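Local coordinates for 2-C-methyl-D-erythritol 4-phosphate cytidylyltransferase (Thermus thermophilus HB8, PDB 2PX7), which probably catalyses transfer of a cytidylyl group from CTP to 2-C-methyl-D-erythritol 4-phosphate, releasing diphosphate, in the non-mevalonate route to isoprenoids, at residues A[30-34]-A[70-74]; A[46-50]-A[224-228]; A[94-98]-A[182-186]; A[170-174]-A[194-199]. All coordinates share one frame; numbering follows the deposited sequence.

In the fold
The four contacts show an alpha/beta enzyme built outward from one mixed sheet. Contact 1 joins its parallel strands 27-31 and 67-72. Contact 3 lies about 14 Å from it between centres and touches it through helix 93-103; contact 4, about 11 Å from contact 3, packs helix 195-201 on strand 165-174 of the same sheet. Contacts 3 and 4 are joined by His182 and Asp195, and their segments alternate along the chain. So do those of contacts 1 and 2, which touch at Leu72 and Phe46. Contact 1 closes before contacts 3 and 4 open, and contact 2, about 30 Å from contact 3 between centres, brackets both. Gly34 and Leu47 lie near Lys44, a predicted transition-state stabiliser.

Contact 1: residues A[30-34]-A[70-74]; sequences IPAAG and VALPP
Pro73 lies against the backbone of Ala33, just past the point where two parallel strands stop pairing. Its ring can be traced atom by atom. Pro73 CB is 3.7 Å from Ala33 O. Pro73 CG comes closer to Ala33 O, at 3.3 Å. Pro73 CD lies 3.7 Å from Ala32 O, with Ala33 CA slightly farther. The ring therefore packs on the peptide that leads from Ala33 to Gly34. Two residues before Pro73 the strands are still joined, Ala71 N donating to Ile30 O over 2.9 Å in a nearly straight bond (176° at the hydrogen). That oxygen is gripped twice, because Pro31 is the centre of an inverse gamma turn and Ala32 N reaches Ile30 O from the opposite face of the carbonyl plane. On the face of the sheet carrying Ile30 and Val70, Ile30 CB meets Val70 CG2 at 4.1 Å. The turn takes the chain out of the sheet toward Gly34, near Lys44. Leu55 and Thr58 of helix 54-61 cover the Ile30 and Val70 face, Pro31 and Ala33 pack against helix 93-103, and strand 85-88 continues the sheet beyond Val70 and Leu72.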
loop_
_atom_site.group_PDB
_atom_site.type_symbol
_atom_site.label_atom_id
_atom_site.label_comp_id
_atom_site.label_asym_id
_atom_site.label_seq_id
_atom_site.Cartn_x
_atom_site.Cartn_y
_atom_site.Cartn_z
ATOM N N ILE A 30 18.275 -5.854 13.050
ATOM C CA ILE A 30 17.928 -4.639 12.317
ATOM C C ILE A 30 19.016 -4.269 11.280
ATOM O O ILE A 30 19.942 -3.508 11.593
ATOM C CB ILE A 30 17.677 -3.429 13.297
ATOM C CG1 ILE A 30 16.726 -3.792 14.465
ATOM C CG2 ILE A 30 17.298 -2.138 12.542
ATOM C CD1 ILE A 30 15.260 -4.254 14.102
ATOM N N PRO A 31 18.899 -4.787 10.036
ATOM C CA PRO A 31 19.896 -4.476 8.992
ATOM C C PRO A 31 19.734 -3.075 8.414
ATOM O O PRO A 31 19.324 -2.939 7.275
ATOM C CB PRO A 31 19.611 -5.531 7.911
ATOM C CG PRO A 31 18.097 -5.809 8.054
ATOM C CD PRO A 31 17.829 -5.689 9.540
ATOM N N ALA A 32 20.064 -2.048 9.189
ATOM C CA ALA A 32 19.878 -0.648 8.779
ATOM C C ALA A 32 21.134 0.014 8.183
ATOM O O ALA A 32 21.581 1.065 8.664
ATOM C CB ALA A 32 19.384 0.169 9.968
ATOM N N ALA A 33 21.710 -0.564 7.140
ATOM C CA ALA A 33 22.941 0.033 6.611
ATOM C C ALA A 33 22.786 0.875 5.316
ATOM O O ALA A 33 23.784 1.334 4.723
ATOM C CB ALA A 33 24.052 -1.004 6.516
ATOM N N GLY A 34 21.537 1.122 4.911
ATOM C CA GLY A 34 21.250 1.974 3.752
ATOM C C GLY A 34 21.689 3.402 3.984
ATOM O O GLY A 34 21.568 3.909 5.093
ATOM N N VAL A 70 21.897 -4.280 15.682
ATOM C CA VAL A 70 21.690 -3.268 14.652
ATOM C C VAL A 70 22.932 -3.135 13.778
ATOM O O VAL A 70 24.056 -3.062 14.290
ATOM C CB VAL A 70 21.363 -1.882 15.273
ATOM C CG1 VAL A 70 21.141 -0.814 14.177
ATOM C CG2 VAL A 70 20.143 -1.975 16.196
ATOM N N ALA A 71 22.716 -3.092 12.466
ATOM C CA ALA A 71 23.778 -2.858 11.503
ATOM C C ALA A 71 23.716 -1.421 11.026
ATOM O O ALA A 71 22.641 -0.937 10.650
ATOM C CB ALA A 71 23.648 -3.802 10.328
ATOM N N LEU A 72 24.857 -0.730 11.043
ATOM C CA LEU A 72 24.909 0.636 10.545
ATOM C C LEU A 72 25.972 0.786 9.457
ATOM O O LEU A 72 26.936 0.020 9.427
ATOM C CB LEU A 72 25.168 1.624 11.695
ATOM C CG LEU A 72 24.052 1.821 12.723
ATOM C CD1 LEU A 72 24.519 2.761 13.821
ATOM C CD2 LEU A 72 22.759 2.336 12.065
ATOM N N PRO A 73 25.816 1.783 8.566
ATOM C CA PRO A 73 26.833 1.882 7.523
ATOM C C PRO A 73 28.209 2.163 8.159
ATOM O O PRO A 73 28.271 2.851 9.178
ATOM C CB PRO A 73 26.365 3.069 6.670
ATOM C CG PRO A 73 24.919 3.301 7.053
ATOM C CD PRO A 73 24.804 2.852 8.474
ATOM N N PRO A 74 29.300 1.593 7.597
ATOM C CA PRO A 74 30.630 1.850 8.160
ATOM C C PRO A 74 30.906 3.357 8.260
ATOM O O PRO A 74 30.569 4.107 7.344
ATOM C CB PRO A 74 31.566 1.197 7.139
ATOM C CG PRO A 74 30.736 0.105 6.501
ATOM C CD PRO A 74 29.361 0.706 6.415
#

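Contact 2: residues A[46-50]-A[224-228]; sequences FLQVG and LVLAE
A chi1 of -178° on Leu224 swings CG away from the backbone N and sends the side chain out from the helix toward Leu47, whose own chi1 of -179° extends it in return. The two leucines meet tip to tip, Leu47 CD2 lying 3.9 Å from Leu224 CD1. That same Leu224 methyl also receives Val49, for CG2 of Val49 approaches CD1 of Leu224 to 3.8 Å with the two side chains crossing at a slant. The other branch of Val49 is used one helical turn further on: Val49 CG1 packs 3.7 Å from Ala227 CB. A valine thus spreads its two methyls over neighbouring positions on one side of the helix, a compact example of how an irregular segment can be fitted to a helical surface largely by apolar contact. Beside this patch the edge is looser and polar. The bent chain of Glu228 carries OE2 alongside the backbone, yet the oxygen remains 3.8 Å from Gly50 N. Gly50 has a positive phi, which glycine adopts more readily than other residues, and its backbone passes close to the helix. Behind residues 46-50 stands helix 54-61, where Leu54 packs on both Leu47 and Val49 and Trp57 NE1 bonds to Val49 O; the far side of helix 221-231 turns Leu226 toward Leu230 of the second subunit.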
loop_
_atom_site.group_PDB
_atom_site.type_symbol
_atom_site.label_atom_id
_atom_site.label_comp_id
_atom_site.label_asym_id
_atom_site.label_seq_id
_atom_site.Cartn_x
_atom_site.Cartn_y
_atom_site.Cartn_z
ATOM N N PHE A 46 19.033 7.217 10.787
ATOM C CA PHE A 46 19.009 8.513 11.470
ATOM C C PHE A 46 18.042 9.522 10.840
ATOM O O PHE A 46 18.111 10.714 11.133
ATOM C CB PHE A 46 20.426 9.109 11.576
ATOM C CG PHE A 46 21.453 8.176 12.202
ATOM C CD1 PHE A 46 21.083 7.225 13.155
ATOM C CD2 PHE A 46 22.801 8.278 11.853
ATOM C CE1 PHE A 46 22.031 6.377 13.727
ATOM C CE2 PHE A 46 23.757 7.434 12.429
ATOM C CZ PHE A 46 23.365 6.483 13.365
ATOM N N LEU A 47 17.143 9.058 9.977
ATOM C CA LEU A 47 16.089 9.929 9.439
ATOM C C LEU A 47 15.060 10.228 10.530
ATOM O O LEU A 47 14.499 9.308 11.135
ATOM C CB LEU A 47 15.420 9.301 8.208
ATOM C CG LEU A 47 14.304 10.093 7.506
ATOM C CD1 LEU A 47 14.856 11.181 6.590
ATOM C CD2 LEU A 47 13.399 9.154 6.723
ATOM N N GLN A 48 14.836 11.516 10.786
ATOM C CA GLN A 48 13.862 11.958 11.783
ATOM C C GLN A 48 12.434 11.822 11.266
ATOM O O GLN A 48 12.126 12.218 10.145
ATOM C CB GLN A 48 14.116 13.416 12.206
ATOM C CG GLN A 48 15.119 13.588 13.343
ATOM C CD GLN A 48 14.502 13.441 14.723
ATOM O OE1 GLN A 48 13.347 13.806 14.950
ATOM N NE2 GLN A 48 15.281 12.913 15.662
ATOM N N VAL A 49 11.575 11.261 12.108
ATOM C CA VAL A 49 10.153 11.153 11.828
ATOM C C VAL A 49 9.443 11.519 13.125
ATOM O O VAL A 49 9.363 10.706 14.054
ATOM C CB VAL A 49 9.745 9.708 11.364
ATOM C CG1 VAL A 49 8.252 9.624 11.076
ATOM C CG2 VAL A 49 10.540 9.270 10.131
ATOM N N GLY A 50 8.977 12.766 13.194
ATOM C CA GLY A 50 8.166 13.267 14.311
ATOM C C GLY A 50 8.737 13.156 15.716
ATOM O O GLY A 50 8.044 12.702 16.644
ATOM N N LEU A 224 7.225 9.738 3.747
ATOM C CA LEU A 224 7.739 10.473 4.906
ATOM C C LEU A 224 6.707 11.437 5.491
ATOM O O LEU A 224 6.497 11.467 6.711
ATOM C CB LEU A 224 9.034 11.211 4.547
ATOM C CG LEU A 224 9.741 12.005 5.652
ATOM C CD1 LEU A 224 9.995 11.148 6.885
ATOM C CD2 LEU A 224 11.044 12.580 5.117
ATOM N N VAL A 225 6.057 12.204 4.615
ATOM C CA VAL A 225 4.987 13.123 5.017
ATOM C C VAL A 225 3.836 12.390 5.718
ATOM O O VAL A 225 3.424 12.786 6.805
ATOM C CB VAL A 225 4.483 13.964 3.817
ATOM C CG1 VAL A 225 3.316 14.875 4.224
ATOM C CG2 VAL A 225 5.637 14.778 3.225
ATOM N N LEU A 226 3.332 11.312 5.123
ATOM C CA LEU A 226 2.313 10.486 5.788
ATOM C C LEU A 226 2.786 9.897 7.147
ATOM O O LEU A 226 1.990 9.727 8.084
ATOM C CB LEU A 226 1.846 9.377 4.840
ATOM C CG LEU A 226 0.811 8.340 5.290
ATOM C CD1 LEU A 226 -0.554 8.983 5.496
ATOM C CD2 LEU A 226 0.716 7.213 4.273
ATOM N N ALA A 227 4.076 9.571 7.237
ATOM C CA ALA A 227 4.667 9.055 8.479
ATOM C C ALA A 227 4.628 10.090 9.631
ATOM O O ALA A 227 4.334 9.747 10.779
ATOM C CB ALA A 227 6.077 8.563 8.224
ATOM N N GLU A 228 4.895 11.353 9.307
ATOM C CA GLU A 228 4.725 12.459 10.268
ATOM C C GLU A 228 3.304 12.619 10.846
ATOM O O GLU A 228 3.142 13.074 11.982
ATOM C CB GLU A 228 5.206 13.779 9.676
ATOM C CG GLU A 228 6.547 14.251 10.233
ATOM C CD GLU A 228 7.676 14.243 9.212
ATOM O OE1 GLU A 228 7.388 14.366 8.001
ATOM O OE2 GLU A 228 8.857 14.144 9.631
#

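Contact 3: residues A[94-98]-A[182-186]; sequences QASVA and HAYAR
His182 lies between helices 93-103 and 175-188, in the helical layer of this alpha/beta fold. Their short segments run at 131° to each other and approach no closer than 11.6 Å between axes, and the imidazole of His182 spans much of that separation. It buries far more surface than any other residue here. Gln94 slides past His182 in the opposite direction: Gln94 CG lies 3.8 Å from His182 CE1, its backbone O sits near the ring plane at the edge, 3.5 Å from CE1, and the amide and imidazole planes are 86° apart. The extended chain carries the Gln94 amide past the ring, where its polar atoms bond to the loop after helix 175-188, OE1 to Ala192 N and NE2 to Leu190 O. Ala98, a turn further along, places its methyl 3.8 Å from His182 ND1, and Arg186 brings the edge of its guanidinium to that same methyl. The imidazole's orientation is further fixed from outside the pair by Asp195 of helix 195-201, whose OD1 is hydrogen-bonded to NE2. Val97 crosses the imidazole at about a right angle, and its CG1 packs 3.4 Å from His182 NE2.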
loop_
_atom_site.group_PDB
_atom_site.type_symbol
_atom_site.label_atom_id
_atom_site.label_comp_id
_atom_site.label_asym_id
_atom_site.label_seq_id
_atom_site.Cartn_x
_atom_site.Cartn_y
_atom_site.Cartn_z
ATOM N N GLN A 94 20.969 -7.772 2.755
ATOM C CA GLN A 94 21.212 -9.190 2.947
ATOM C C GLN A 94 22.541 -9.476 3.629
ATOM O O GLN A 94 22.607 -10.335 4.504
ATOM C CB GLN A 94 21.146 -9.919 1.611
ATOM C CG GLN A 94 21.242 -11.430 1.752
ATOM C CD GLN A 94 20.974 -12.161 0.452
ATOM O OE1 GLN A 94 20.069 -11.799 -0.296
ATOM N NE2 GLN A 94 21.737 -13.203 0.191
ATOM N N ALA A 95 23.597 -8.781 3.188
ATOM C CA ALA A 95 24.930 -8.896 3.799
ATOM C C ALA A 95 24.895 -8.411 5.242
ATOM O O ALA A 95 25.516 -9.006 6.107
ATOM C CB ALA A 95 25.971 -8.102 2.992
ATOM N N SER A 96 24.152 -7.337 5.503
ATOM C CA SER A 96 24.011 -6.856 6.879
ATOM C C SER A 96 23.307 -7.884 7.748
ATOM O O SER A 96 23.756 -8.130 8.874
ATOM C CB SER A 96 23.298 -5.510 6.944
ATOM O OG SER A 96 24.039 -4.525 6.245
ATOM N N VAL A 97 22.229 -8.494 7.231
ATOM C CA VAL A 97 21.537 -9.574 7.971
ATOM C C VAL A 97 22.477 -10.728 8.336
ATOM O O VAL A 97 22.453 -11.214 9.470
ATOM C CB VAL A 97 20.312 -10.165 7.207
ATOM C CG1 VAL A 97 19.809 -11.443 7.906
ATOM C CG2 VAL A 97 19.183 -9.141 7.077
ATOM N N ALA A 98 23.278 -11.190 7.375
ATOM C CA ALA A 98 24.249 -12.277 7.632
ATOM C C ALA A 98 25.236 -11.923 8.766
ATOM O O ALA A 98 25.577 -12.756 9.612
ATOM C CB ALA A 98 25.019 -12.634 6.330
ATOM N N HIS A 182 21.131 -18.636 4.808
ATOM C CA HIS A 182 22.214 -17.754 4.426
ATOM C C HIS A 182 23.468 -18.523 3.950
ATOM O O HIS A 182 24.126 -18.080 3.020
ATOM C CB HIS A 182 22.533 -16.747 5.544
ATOM C CG HIS A 182 21.656 -15.530 5.519
ATOM N ND1 HIS A 182 22.006 -14.371 4.861
ATOM C CD2 HIS A 182 20.425 -15.307 6.045
ATOM C CE1 HIS A 182 21.043 -13.478 5.003
ATOM N NE2 HIS A 182 20.069 -14.023 5.716
ATOM N N ALA A 183 23.756 -19.678 4.551
ATOM C CA ALA A 183 24.890 -20.528 4.115
ATOM C C ALA A 183 24.713 -21.061 2.687
ATOM O O ALA A 183 25.639 -21.013 1.863
ATOM C CB ALA A 183 25.103 -21.694 5.098
ATOM N N TYR A 184 23.516 -21.568 2.398
ATOM C CA TYR A 184 23.183 -22.038 1.059
ATOM C C TYR A 184 23.197 -20.896 0.049
ATOM O O TYR A 184 23.675 -21.066 -1.071
ATOM C CB TYR A 184 21.817 -22.728 1.074
ATOM C CG TYR A 184 21.377 -23.300 -0.253
ATOM C CD1 TYR A 184 22.036 -24.396 -0.823
ATOM C CD2 TYR A 184 20.287 -22.762 -0.930
ATOM C CE1 TYR A 184 21.611 -24.945 -2.049
ATOM C CE2 TYR A 184 19.855 -23.296 -2.148
ATOM C CZ TYR A 184 20.519 -24.391 -2.699
ATOM O OH TYR A 184 20.101 -24.906 -3.919
ATOM N N ALA A 185 22.676 -19.733 0.445
ATOM C CA ALA A 185 22.688 -18.559 -0.432
ATOM C C ALA A 185 24.112 -18.103 -0.784
ATOM O O ALA A 185 24.366 -17.720 -1.917
ATOM C CB ALA A 185 21.892 -17.427 0.161
ATOM N N ARG A 186 25.023 -18.159 0.188
ATOM C CA ARG A 186 26.435 -17.825 -0.025
ATOM C C ARG A 186 27.055 -18.727 -1.106
ATOM O O ARG A 186 27.680 -18.225 -2.034
ATOM C CB ARG A 186 27.206 -17.934 1.302
ATOM C CG ARG A 186 28.540 -17.171 1.376
ATOM C CD ARG A 186 29.105 -17.155 2.827
ATOM N NE ARG A 186 28.121 -16.647 3.797
ATOM C CZ ARG A 186 27.677 -17.299 4.888
ATOM N NH1 ARG A 186 28.139 -18.513 5.220
ATOM N NH2 ARG A 186 26.766 -16.720 5.668
#

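Contact 4: residues A[170-174]-A[194-199]; sequences PQGFF and DDAQLV
Gln171 and Phe173 project from one strand toward the N-terminal part of helix 195-201 and its cap, one giving hydrogen bonds and the other bulk. The tight part is held by the Gln171 amide, which uses both its ends. Gln171 OE1 accepts from Ala196 N at 3.1 Å, the donor lying in the carbonyl plane, while Gln171 NE2 gives a nearly straight bond (172°) to Asp194 OD2, also 3.1 Å long, entering from above the carboxylate plane. A further bond from NE2 to Gln168 O helps fix the rotation of the amide. Next to it the Phe173 ring packs obliquely against the helix: CE2 is 3.7 Å from Asp195 CB, CZ is the same distance from Ala196 N, and CE1 meets Val199 CG2, also at 3.7 Å. The carboxylate of Asp195 turns elsewhere, to His182. The looser side belongs to Gln197, partly exposed and facing away from the strand. Within its own segment Gln197 donates twice to Asp194 OD1, from Gln197 N at 3.0 Å and Gln197 NE2 at 2.7 Å, on opposite faces of the carboxylate plane. Near this side Tyr155 of the second subunit bonds to Asp194 OD2 and packs on Ala196 and Gln197, bringing the subunit interface to the helix start. Helix 175-188 and strands 108-111 and 136-142 enclose the rest. Asp194 is an N-cap aspartate, accepting the amide three residues on, and the whole is a helix packed on a central sheet, as in Rossmann-like alpha/beta domains of nucleotidyltransferases.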
loop_
_atom_site.group_PDB
_atom_site.type_symbol
_atom_site.label_atom_id
_atom_site.label_comp_id
_atom_site.label_asym_id
_atom_site.label_seq_id
_atom_site.Cartn_x
_atom_site.Cartn_y
_atom_site.Cartn_z
ATOM N N PRO A 170 8.234 -7.338 10.706
ATOM C CA PRO A 170 9.335 -8.293 10.911
ATOM C C PRO A 170 9.046 -9.677 10.336
ATOM O O PRO A 170 7.886 -10.124 10.321
ATOM C CB PRO A 170 9.465 -8.364 12.440
ATOM C CG PRO A 170 8.100 -8.010 12.963
ATOM C CD PRO A 170 7.551 -6.997 11.973
ATOM N N GLN A 171 10.102 -10.345 9.856
ATOM C CA GLN A 171 10.024 -11.759 9.482
ATOM C C GLN A 171 10.707 -12.614 10.553
ATOM O O GLN A 171 11.805 -12.278 11.012
ATOM C CB GLN A 171 10.641 -11.978 8.093
ATOM C CG GLN A 171 10.118 -10.977 7.035
ATOM C CD GLN A 171 10.436 -11.357 5.625
ATOM O OE1 GLN A 171 11.287 -12.227 5.352
ATOM N NE2 GLN A 171 9.713 -10.738 4.688
ATOM N N GLY A 172 10.059 -13.709 10.954
ATOM C CA GLY A 172 10.489 -14.499 12.107
ATOM C C GLY A 172 10.970 -15.872 11.688
ATOM O O GLY A 172 10.387 -16.491 10.823
ATOM N N PHE A 173 12.050 -16.348 12.297
ATOM C CA PHE A 173 12.635 -17.633 11.900
ATOM C C PHE A 173 13.268 -18.294 13.105
ATOM O O PHE A 173 13.694 -17.592 14.033
ATOM C CB PHE A 173 13.720 -17.428 10.816
ATOM C CG PHE A 173 13.231 -16.692 9.587
ATOM C CD1 PHE A 173 12.562 -17.370 8.576
ATOM C CD2 PHE A 173 13.453 -15.336 9.446
ATOM C CE1 PHE A 173 12.082 -16.688 7.435
ATOM C CE2 PHE A 173 12.990 -14.639 8.324
ATOM C CZ PHE A 173 12.287 -15.325 7.318
ATOM N N PHE A 174 13.346 -19.627 13.091
ATOM C CA PHE A 174 14.366 -20.301 13.909
ATOM C C PHE A 174 15.726 -19.768 13.436
ATOM O O PHE A 174 16.011 -19.746 12.238
ATOM C CB PHE A 174 14.321 -21.830 13.746
ATOM C CG PHE A 174 13.007 -22.467 14.172
ATOM C CD1 PHE A 174 12.218 -21.900 15.186
ATOM C CD2 PHE A 174 12.578 -23.658 13.588
ATOM C CE1 PHE A 174 11.024 -22.505 15.584
ATOM C CE2 PHE A 174 11.365 -24.262 13.969
ATOM C CZ PHE A 174 10.604 -23.689 14.972
ATOM N N ASP A 194 14.333 -10.384 0.496
ATOM C CA ASP A 194 14.066 -10.665 1.900
ATOM C C ASP A 194 14.619 -12.012 2.327
ATOM O O ASP A 194 15.141 -12.772 1.502
ATOM C CB ASP A 194 12.568 -10.478 2.264
ATOM C CG ASP A 194 11.656 -11.532 1.654
ATOM O OD1 ASP A 194 12.166 -12.490 1.060
ATOM O OD2 ASP A 194 10.401 -11.403 1.764
ATOM N N ASP A 195 14.523 -12.281 3.624
ATOM C CA ASP A 195 15.012 -13.518 4.193
ATOM C C ASP A 195 14.086 -14.684 3.890
ATOM O O ASP A 195 14.547 -15.797 3.724
ATOM C CB ASP A 195 15.207 -13.362 5.708
ATOM C CG ASP A 195 16.418 -12.499 6.042
ATOM O OD1 ASP A 195 17.577 -12.928 5.771
ATOM O OD2 ASP A 195 16.200 -11.379 6.549
ATOM N N ALA A 196 12.773 -14.434 3.802
ATOM C CA ALA A 196 11.833 -15.516 3.458
ATOM C C ALA A 196 12.215 -16.204 2.154
ATOM O O ALA A 196 12.097 -17.410 2.033
ATOM C CB ALA A 196 10.418 -14.975 3.361
ATOM N N GLN A 197 12.666 -15.440 1.165
ATOM C CA GLN A 197 13.066 -16.050 -0.116
ATOM C C GLN A 197 14.270 -16.966 -0.029
ATOM O O GLN A 197 14.368 -17.923 -0.795
ATOM C CB GLN A 197 13.303 -14.975 -1.161
ATOM C CG GLN A 197 12.002 -14.355 -1.665
ATOM C CD GLN A 197 12.269 -13.053 -2.353
ATOM O OE1 GLN A 197 12.543 -13.016 -3.559
ATOM N NE2 GLN A 197 12.267 -11.972 -1.579
ATOM N N LEU A 198 15.191 -16.673 0.892
ATOM C CA LEU A 198 16.376 -17.533 1.116
ATOM C C LEU A 198 15.966 -18.848 1.775
ATOM O O LEU A 198 16.505 -19.902 1.467
ATOM C CB LEU A 198 17.383 -16.819 2.020
ATOM C CG LEU A 198 17.924 -15.450 1.578
ATOM C CD1 LEU A 198 19.044 -15.031 2.508
ATOM C CD2 LEU A 198 18.382 -15.440 0.115
ATOM N N VAL A 199 15.016 -18.768 2.702
ATOM C CA VAL A 199 14.522 -19.941 3.406
ATOM C C VAL A 199 13.732 -20.857 2.436
ATOM O O VAL A 199 13.872 -22.079 2.462
ATOM C CB VAL A 199 13.663 -19.522 4.666
ATOM C CG1 VAL A 199 12.958 -20.736 5.296
ATOM C CG2 VAL A 199 14.543 -18.830 5.712
#